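Local coordinates for protein homocysteine S-methyltransferase (Escherichia coli, PDB 5DMM) that transfers a methyl group from S-methylmethionine, or less efficiently S-adenosylmethionine, to homocysteine, yielding methionine with the help of zinc, at residues L34-E46 / A69-R81. Numbering follows the deposited sequence.
With HCS (2-amino-4-mercapto-butyric acid), chain F.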
ATOM      1  N   LEU A  34       0.576 -19.175   7.204  1.00 37.89           N
ATOM      2  CA  LEU A  34      -0.453 -18.190   6.907  1.00 40.98           C
ATOM      3  C   LEU A  34      -1.611 -18.894   6.217  1.00 39.59           C
ATOM      4  O   LEU A  34      -1.699 -18.906   4.994  1.00 40.45           O
ATOM      5  CB  LEU A  34       0.107 -17.058   6.040  1.00 35.28           C
ATOM      6  CG  LEU A  34       1.437 -16.448   6.504  1.00 32.45           C
ATOM      7  CD1 LEU A  34       1.828 -15.237   5.634  1.00 30.03           C
ATOM      8  CD2 LEU A  34       1.407 -16.061   7.979  1.00 26.10           C
ATOM      9  N   ALA A  35      -2.501 -19.469   7.022  1.00 43.10           N
ATOM     10  CA  ALA A  35      -3.505 -20.415   6.537  1.00 48.33           C
ATOM     11  C   ALA A  35      -4.674 -19.765   5.799  1.00 41.31           C
ATOM     12  O   ALA A  35      -5.285 -20.383   4.928  1.00 42.66           O
ATOM     13  CB  ALA A  35      -4.027 -21.243   7.704  1.00 55.05           C
ATOM     14  N   ASP A  36      -4.989 -18.524   6.149  1.00 38.07           N
ATOM     15  CA  ASP A  36      -6.127 -17.844   5.551  1.00 40.70           C
ATOM     16  C   ASP A  36      -5.856 -16.354   5.429  1.00 36.41           C
ATOM     17  O   ASP A  36      -4.826 -15.870   5.891  1.00 30.93           O
ATOM     18  CB  ASP A  36      -7.384 -18.081   6.381  1.00 39.04           C
ATOM     19  CG  ASP A  36      -7.306 -17.427   7.739  1.00 38.79           C
ATOM     20  OD1 ASP A  36      -7.688 -16.247   7.839  1.00 39.84           O
ATOM     21  OD2 ASP A  36      -6.851 -18.083   8.703  1.00 46.87           O
ATOM     22  N   SER A  37      -6.795 -15.624   4.836  1.00 32.31           N
ATOM     23  CA  SER A  37      -6.587 -14.208   4.564  1.00 31.85           C
ATOM     24  C   SER A  37      -6.634 -13.338   5.814  1.00 31.89           C
ATOM     25  O   SER A  37      -6.342 -12.149   5.742  1.00 33.37           O
ATOM     26  CB  SER A  37      -7.625 -13.704   3.560  1.00 32.46           C
ATOM     27  OG  SER A  37      -8.899 -13.576   4.169  1.00 37.11           O
ATOM     28  N   LEU A  38      -7.014 -13.905   6.958  1.00 25.97           N
ATOM     29  CA  LEU A  38      -7.028 -13.106   8.175  1.00 28.79           C
ATOM     30  C   LEU A  38      -5.798 -13.404   9.014  1.00 25.68           C
ATOM     31  O   LEU A  38      -5.814 -13.209  10.232  1.00 24.45           O
ATOM     32  CB  LEU A  38      -8.303 -13.361   8.994  1.00 28.13           C
ATOM     33  CG  LEU A  38      -9.637 -13.110   8.279  1.00 29.52           C
ATOM     34  CD1 LEU A  38     -10.810 -13.328   9.239  1.00 30.39           C
ATOM     35  CD2 LEU A  38      -9.678 -11.716   7.647  1.00 28.25           C
ATOM     36  N   TRP A  39      -4.728 -13.860   8.367  1.00 25.42           N
ATOM     37  CA  TRP A  39      -3.541 -14.284   9.099  1.00 24.20           C
ATOM     38  C   TRP A  39      -2.950 -13.160   9.947  1.00 21.65           C
ATOM     39  O   TRP A  39      -2.327 -13.431  10.966  1.00 20.86           O
ATOM     40  CB  TRP A  39      -2.466 -14.834   8.146  1.00 26.39           C
ATOM     41  CG  TRP A  39      -1.966 -13.854   7.118  1.00 25.56           C
ATOM     42  CD1 TRP A  39      -2.376 -13.756   5.819  1.00 29.72           C
ATOM     43  CD2 TRP A  39      -0.960 -12.844   7.297  1.00 23.52           C
ATOM     44  NE1 TRP A  39      -1.690 -12.752   5.179  1.00 33.64           N
ATOM     45  CE2 TRP A  39      -0.816 -12.175   6.062  1.00 33.32           C
ATOM     46  CE3 TRP A  39      -0.165 -12.444   8.377  1.00 23.20           C
ATOM     47  CZ2 TRP A  39       0.085 -11.121   5.883  1.00 31.14           C
ATOM     48  CZ3 TRP A  39       0.723 -11.395   8.199  1.00 26.22           C
ATOM     49  CH2 TRP A  39       0.840 -10.746   6.960  1.00 30.76           C
ATOM     50  N   SER A  40      -3.146 -11.909   9.537  1.00 22.94           N
ATOM     51  CA  SER A  40      -2.569 -10.789  10.284  1.00 19.28           C
ATOM     52  C   SER A  40      -3.072 -10.732  11.735  1.00 22.06           C
ATOM     53  O   SER A  40      -2.329 -10.344  12.629  1.00 22.95           O
ATOM     54  CB  SER A  40      -2.846  -9.457   9.569  1.00 22.50           C
ATOM     55  OG  SER A  40      -4.228  -9.264   9.341  1.00 23.89           O
ATOM     56  N   ALA A  41      -4.318 -11.135  11.973  1.00 22.25           N
ATOM     57  CA  ALA A  41      -4.865 -11.112  13.322  1.00 22.11           C
ATOM     58  C   ALA A  41      -4.097 -12.072  14.232  1.00 23.20           C
ATOM     59  O   ALA A  41      -3.847 -11.766  15.398  1.00 23.79           O
ATOM     60  CB  ALA A  41      -6.352 -11.458  13.308  1.00 22.87           C
ATOM     61  N   LYS A  42      -3.711 -13.222  13.685  1.00 19.81           N
ATOM     62  CA  LYS A  42      -2.955 -14.198  14.448  1.00 20.31           C
ATOM     63  C   LYS A  42      -1.523 -13.737  14.649  1.00 18.87           C
ATOM     64  O   LYS A  42      -1.015 -13.732  15.763  1.00 20.74           O
ATOM     65  CB  LYS A  42      -2.959 -15.567  13.765  1.00 24.07           C
ATOM     66  CG  LYS A  42      -2.183 -16.621  14.564  1.00 25.08           C
ATOM     67  CD  LYS A  42      -2.256 -18.003  13.943  1.00 33.61           C
ATOM     68  CE  LYS A  42      -1.201 -18.176  12.860  1.00 41.47           C
ATOM     69  NZ  LYS A  42      -1.242 -19.538  12.241  1.00 46.41           N
ATOM     70  N   VAL A  43      -0.862 -13.344  13.568  1.00 18.71           N
ATOM     71  CA  VAL A  43       0.555 -12.992  13.672  1.00 19.61           C
ATOM     72  C   VAL A  43       0.766 -11.721  14.495  1.00 18.03           C
ATOM     73  O   VAL A  43       1.744 -11.612  15.237  1.00 19.48           O
ATOM     74  CB  VAL A  43       1.201 -12.831  12.279  1.00 18.23           C
ATOM     75  CG1 VAL A  43       2.677 -12.457  12.402  1.00 19.33           C
ATOM     76  CG2 VAL A  43       1.063 -14.130  11.491  1.00 20.75           C
ATOM     77  N   LEU A  44      -0.154 -10.761  14.391  1.00 17.79           N
ATOM     78  CA  LEU A  44      -0.020  -9.523  15.154  1.00 17.77           C
ATOM     79  C   LEU A  44      -0.115  -9.811  16.650  1.00 20.27           C
ATOM     80  O   LEU A  44       0.489  -9.125  17.474  1.00 19.32           O
ATOM     81  CB  LEU A  44      -1.087  -8.508  14.739  1.00 15.65           C
ATOM     82  CG  LEU A  44      -0.773  -7.715  13.468  1.00 19.07           C
ATOM     83  CD1 LEU A  44      -2.026  -6.952  13.026  1.00 17.16           C
ATOM     84  CD2 LEU A  44       0.367  -6.749  13.718  1.00 20.26           C
ATOM     85  N   VAL A  45      -0.860 -10.850  16.984  1.00 16.85           N
ATOM     86  CA  VAL A  45      -1.005 -11.265  18.373  1.00 22.14           C
ATOM     87  C   VAL A  45       0.119 -12.206  18.812  1.00 21.50           C
ATOM     88  O   VAL A  45       0.775 -11.973  19.830  1.00 24.04           O
ATOM     89  CB  VAL A  45      -2.373 -11.929  18.601  1.00 19.64           C
ATOM     90  CG1 VAL A  45      -2.413 -12.654  19.946  1.00 24.47           C
ATOM     91  CG2 VAL A  45      -3.495 -10.875  18.521  1.00 18.90           C
ATOM     92  N   GLU A  46       0.371 -13.248  18.032  1.00 21.07           N
ATOM     93  CA  GLU A  46       1.253 -14.323  18.486  1.00 22.94           C
ATOM     94  C   GLU A  46       2.729 -14.122  18.142  1.00 23.80           C
ATOM     95  O   GLU A  46       3.608 -14.567  18.879  1.00 23.12           O
ATOM     96  CB  GLU A  46       0.756 -15.655  17.925  1.00 24.44           C
ATOM     97  CG  GLU A  46      -0.633 -16.027  18.446  1.00 30.59           C
ATOM     98  CD  GLU A  46      -1.150 -17.340  17.887  1.00 39.62           C
ATOM     99  OE1 GLU A  46      -0.360 -18.068  17.252  1.00 45.92           O
ATOM    100  OE2 GLU A  46      -2.350 -17.647  18.080  1.00 44.66           O
ATOM    101  N   ALA A  69       0.990  -4.118   7.926  1.00 14.56           N
ATOM    102  CA  ALA A  69       0.287  -5.375   7.672  1.00 15.14           C
ATOM    103  C   ALA A  69      -1.215  -5.264   7.926  1.00 16.74           C
ATOM    104  O   ALA A  69      -1.786  -6.100   8.631  1.00 24.10           O
ATOM    105  CB  ALA A  69       0.884  -6.483   8.540  1.00 19.15           C
ATOM    106  N   SER A  70      -1.855  -4.228   7.382  1.00 14.08           N
ATOM    107  CA  SER A  70      -3.264  -3.966   7.682  1.00 18.11           C
ATOM    108  C   SER A  70      -4.176  -4.122   6.465  1.00 15.08           C
ATOM    109  O   SER A  70      -5.329  -3.711   6.505  1.00 15.67           O
ATOM    110  CB  SER A  70      -3.430  -2.558   8.260  1.00 19.32           C
ATOM    111  OG  SER A  70      -2.756  -1.601   7.452  1.00 16.88           O
ATOM    112  N   TYR A  71      -3.648  -4.690   5.387  1.00 17.69           N
ATOM    113  CA  TYR A  71      -4.388  -4.820   4.126  1.00 15.62           C
ATOM    114  C   TYR A  71      -5.767  -5.468   4.284  1.00 19.78           C
ATOM    115  O   TYR A  71      -6.742  -5.077   3.610  1.00 15.04           O
ATOM    116  CB  TYR A  71      -3.551  -5.635   3.143  1.00 17.64           C
ATOM    117  CG  TYR A  71      -4.206  -5.878   1.801  1.00 16.26           C
ATOM    118  CD1 TYR A  71      -4.335  -4.851   0.877  1.00 19.25           C
ATOM    119  CD2 TYR A  71      -4.680  -7.142   1.457  1.00 19.57           C
ATOM    120  CE1 TYR A  71      -4.921  -5.069  -0.352  1.00 17.37           C
ATOM    121  CE2 TYR A  71      -5.267  -7.371   0.230  1.00 20.93           C
ATOM    122  CZ  TYR A  71      -5.377  -6.333  -0.675  1.00 19.03           C
ATOM    123  OH  TYR A  71      -5.963  -6.553  -1.899  1.00 21.60           O
ATOM    124  N   GLN A  72      -5.837  -6.473   5.153  1.00 19.11           N
ATOM    125  CA  GLN A  72      -7.091  -7.174   5.423  1.00 17.87           C
ATOM    126  C   GLN A  72      -7.500  -7.045   6.891  1.00 19.07           C
ATOM    127  O   GLN A  72      -8.292  -7.836   7.404  1.00 24.22           O
ATOM    128  CB  GLN A  72      -6.980  -8.643   4.990  1.00 23.92           C
ATOM    129  CG  GLN A  72      -7.362  -8.803   3.507  1.00 26.64           C
ATOM    130  CD  GLN A  72      -6.728  -9.994   2.817  1.00 28.74           C
ATOM    131  OE1 GLN A  72      -5.572 -10.338   3.069  1.00 38.24           O
ATOM    132  NE2 GLN A  72      -7.480 -10.618   1.919  1.00 28.08           N
ATOM    133  N   ALA A  73      -6.970  -6.021   7.555  1.00 16.83           N
ATOM    134  CA  ALA A  73      -7.333  -5.737   8.940  1.00 21.28           C
ATOM    135  C   ALA A  73      -8.421  -4.655   9.036  1.00 20.97           C
ATOM    136  O   ALA A  73      -8.136  -3.458   9.076  1.00 19.35           O
ATOM    137  CB  ALA A  73      -6.101  -5.325   9.732  1.00 20.43           C
ATOM    138  N   THR A  74      -9.674  -5.094   9.069  1.00 18.67           N
ATOM    139  CA  THR A  74     -10.808  -4.210   9.331  1.00 17.39           C
ATOM    140  C   THR A  74     -11.686  -4.859  10.385  1.00 16.72           C
ATOM    141  O   THR A  74     -11.636  -6.066  10.556  1.00 15.70           O
ATOM    142  CB  THR A  74     -11.673  -3.960   8.080  1.00 19.62           C
ATOM    143  OG1 THR A  74     -12.106  -5.223   7.552  1.00 20.25           O
ATOM    144  CG2 THR A  74     -10.895  -3.172   7.008  1.00 17.45           C
ATOM    145  N   PRO A  75     -12.495  -4.056  11.088  1.00 18.77           N
ATOM    146  CA  PRO A  75     -13.491  -4.655  11.983  1.00 16.33           C
ATOM    147  C   PRO A  75     -14.406  -5.645  11.260  1.00 16.62           C
ATOM    148  O   PRO A  75     -14.710  -6.690  11.825  1.00 16.96           O
ATOM    149  CB  PRO A  75     -14.275  -3.445  12.484  1.00 17.48           C
ATOM    150  CG  PRO A  75     -13.269  -2.327  12.463  1.00 19.36           C
ATOM    151  CD  PRO A  75     -12.434  -2.589  11.227  1.00 17.88           C
ATOM    152  N   ALA A  76     -14.816  -5.338  10.028  1.00 17.49           N
ATOM    153  CA  ALA A  76     -15.630  -6.263   9.228  1.00 21.88           C
ATOM    154  C   ALA A  76     -14.957  -7.624   9.057  1.00 20.13           C
ATOM    155  O   ALA A  76     -15.571  -8.673   9.292  1.00 20.27           O
ATOM    156  CB  ALA A  76     -15.936  -5.660   7.849  1.00 19.01           C
ATOM    157  N   GLY A  77     -13.701  -7.608   8.620  1.00 18.34           N
ATOM    158  CA  GLY A  77     -12.957  -8.841   8.426  1.00 18.56           C
ATOM    159  C   GLY A  77     -12.727  -9.603   9.726  1.00 23.29           C
ATOM    160  O   GLY A  77     -12.935 -10.819   9.795  1.00 21.00           O
ATOM    161  N   PHE A  78     -12.307  -8.887  10.767  1.00 18.85           N
ATOM    162  CA  PHE A  78     -11.865  -9.545  11.993  1.00 21.83           C
ATOM    163  C   PHE A  78     -13.028  -9.978  12.889  1.00 24.08           C
ATOM    164  O   PHE A  78     -12.807 -10.630  13.918  1.00 23.35           O
ATOM    165  CB  PHE A  78     -10.905  -8.634  12.784  1.00 18.79           C
ATOM    166  CG  PHE A  78      -9.496  -8.582  12.228  1.00 21.14           C
ATOM    167  CD1 PHE A  78      -9.119  -9.365  11.146  1.00 21.30           C
ATOM    168  CD2 PHE A  78      -8.545  -7.753  12.807  1.00 20.01           C
ATOM    169  CE1 PHE A  78      -7.803  -9.313  10.636  1.00 22.35           C
ATOM    170  CE2 PHE A  78      -7.244  -7.704  12.320  1.00 18.59           C
ATOM    171  CZ  PHE A  78      -6.872  -8.486  11.231  1.00 17.76           C
ATOM    172  N   ALA A  79     -14.257  -9.646  12.496  1.00 23.95           N
ATOM    173  CA  ALA A  79     -15.426 -10.083  13.265  1.00 18.41           C
ATOM    174  C   ALA A  79     -15.579 -11.597  13.147  1.00 26.98           C
ATOM    175  O   ALA A  79     -16.151 -12.236  14.026  1.00 25.02           O
ATOM    176  CB  ALA A  79     -16.678  -9.387  12.803  1.00 20.51           C
ATOM    177  N   ALA A  80     -15.052 -12.176  12.073  1.00 23.34           N
ATOM    178  CA  ALA A  80     -15.067 -13.636  11.935  1.00 25.91           C
ATOM    179  C   ALA A  80     -14.113 -14.303  12.918  1.00 28.30           C
ATOM    180  O   ALA A  80     -14.119 -15.522  13.064  1.00 33.28           O
ATOM    181  CB  ALA A  80     -14.719 -14.043  10.505  1.00 27.73           C
ATOM    182  N   ARG A  81     -13.285 -13.511  13.591  1.00 24.97           N
ATOM    183  CA  ARG A  81     -12.378 -14.053  14.603  1.00 25.78           C
ATOM    184  C   ARG A  81     -12.845 -13.695  16.011  1.00 27.39           C
ATOM    185  O   ARG A  81     -12.102 -13.843  16.976  1.00 29.85           O
ATOM    186  CB  ARG A  81     -10.955 -13.543  14.377  1.00 28.80           C
ATOM    187  CG  ARG A  81     -10.319 -14.047  13.090  1.00 32.59           C
ATOM    188  CD  ARG A  81     -10.124 -15.551  13.149  1.00 38.56           C
ATOM    189  NE  ARG A  81      -9.503 -16.072  11.938  1.00 40.87           N
ATOM    190  CZ  ARG A  81     -10.169 -16.684  10.965  1.00 41.24           C
ATOM    191  NH1 ARG A  81     -11.481 -16.863  11.062  1.00 41.07           N
ATOM    192  NH2 ARG A  81      -9.520 -17.122   9.897  1.00 46.03           N
TER
HETATM  193  N   HCS F 505      -0.988  -6.493   1.537  0.82 37.06           N
HETATM  194  CA  HCS F 505      -0.187  -5.957   0.454  0.82 36.38           C
HETATM  195  CB  HCS F 505      -1.057  -5.783  -0.784  0.82 34.42           C
HETATM  196  CG  HCS F 505      -1.622  -7.120  -1.248  0.82 35.27           C
HETATM  197  SD  HCS F 505      -2.359  -6.929  -2.890  0.82 38.40           S
HETATM  198  C   HCS F 505       0.378  -4.628   0.859  0.82 34.89           C
HETATM  199  OXT HCS F 505       0.080  -4.172   1.984  0.82 25.42           O
HETATM  200  O   HCS F 505       1.124  -4.026   0.057  0.82 35.94           O
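Ala41 sets its CB over one face of the Phe78 ring, 3.8 Å from the centroid and 17° off the ring normal, a CH-pi contact at the heart of the tight part. At the edge of that ring, in its plane, Ser40 OG stands 3.3 Å from Phe78 CZ, and Leu38 CD2 also lies near the plane. Ser88 of helix 85-109 also touches Phe78, which is buried here.

The solvent side is looser and polar. A bend in the Arg81 chain at chi2 (-65°) carries the guanidinium to Asp36, in the turn before helix 39-46. Arg81 NH2 meets Asp36 OD1 at 2.9 Å in a salt bridge. The carboxylate and guanidinium planes stand 76° apart. Leu38 CD1 covers one guanidinium face, 3.8 Å from Arg81 CZ. The same Asp36 OD1 accepts from Leu38 N (2.6 Å), closing an Asx turn.

Near the pocket, Gln72 lays its amide beside Ser37, and Gln72 NE2 is hydrogen-bonded to Ala127 O. Next to it, Tyr71 turns its ring face to the bound homocysteine, whose CG lies over the centre; Tyr71 OH is hydrogen-bonded to Glu134 OE2. An alanine in place of Tyr71 would probably leave the homocysteine chain without that flat wall and Glu134 without its hydroxyl partner.

In this TIM barrel, then, shape probably holds the Phe78 side and charge the outer edge, while Tyr71 offers substrate a ring face.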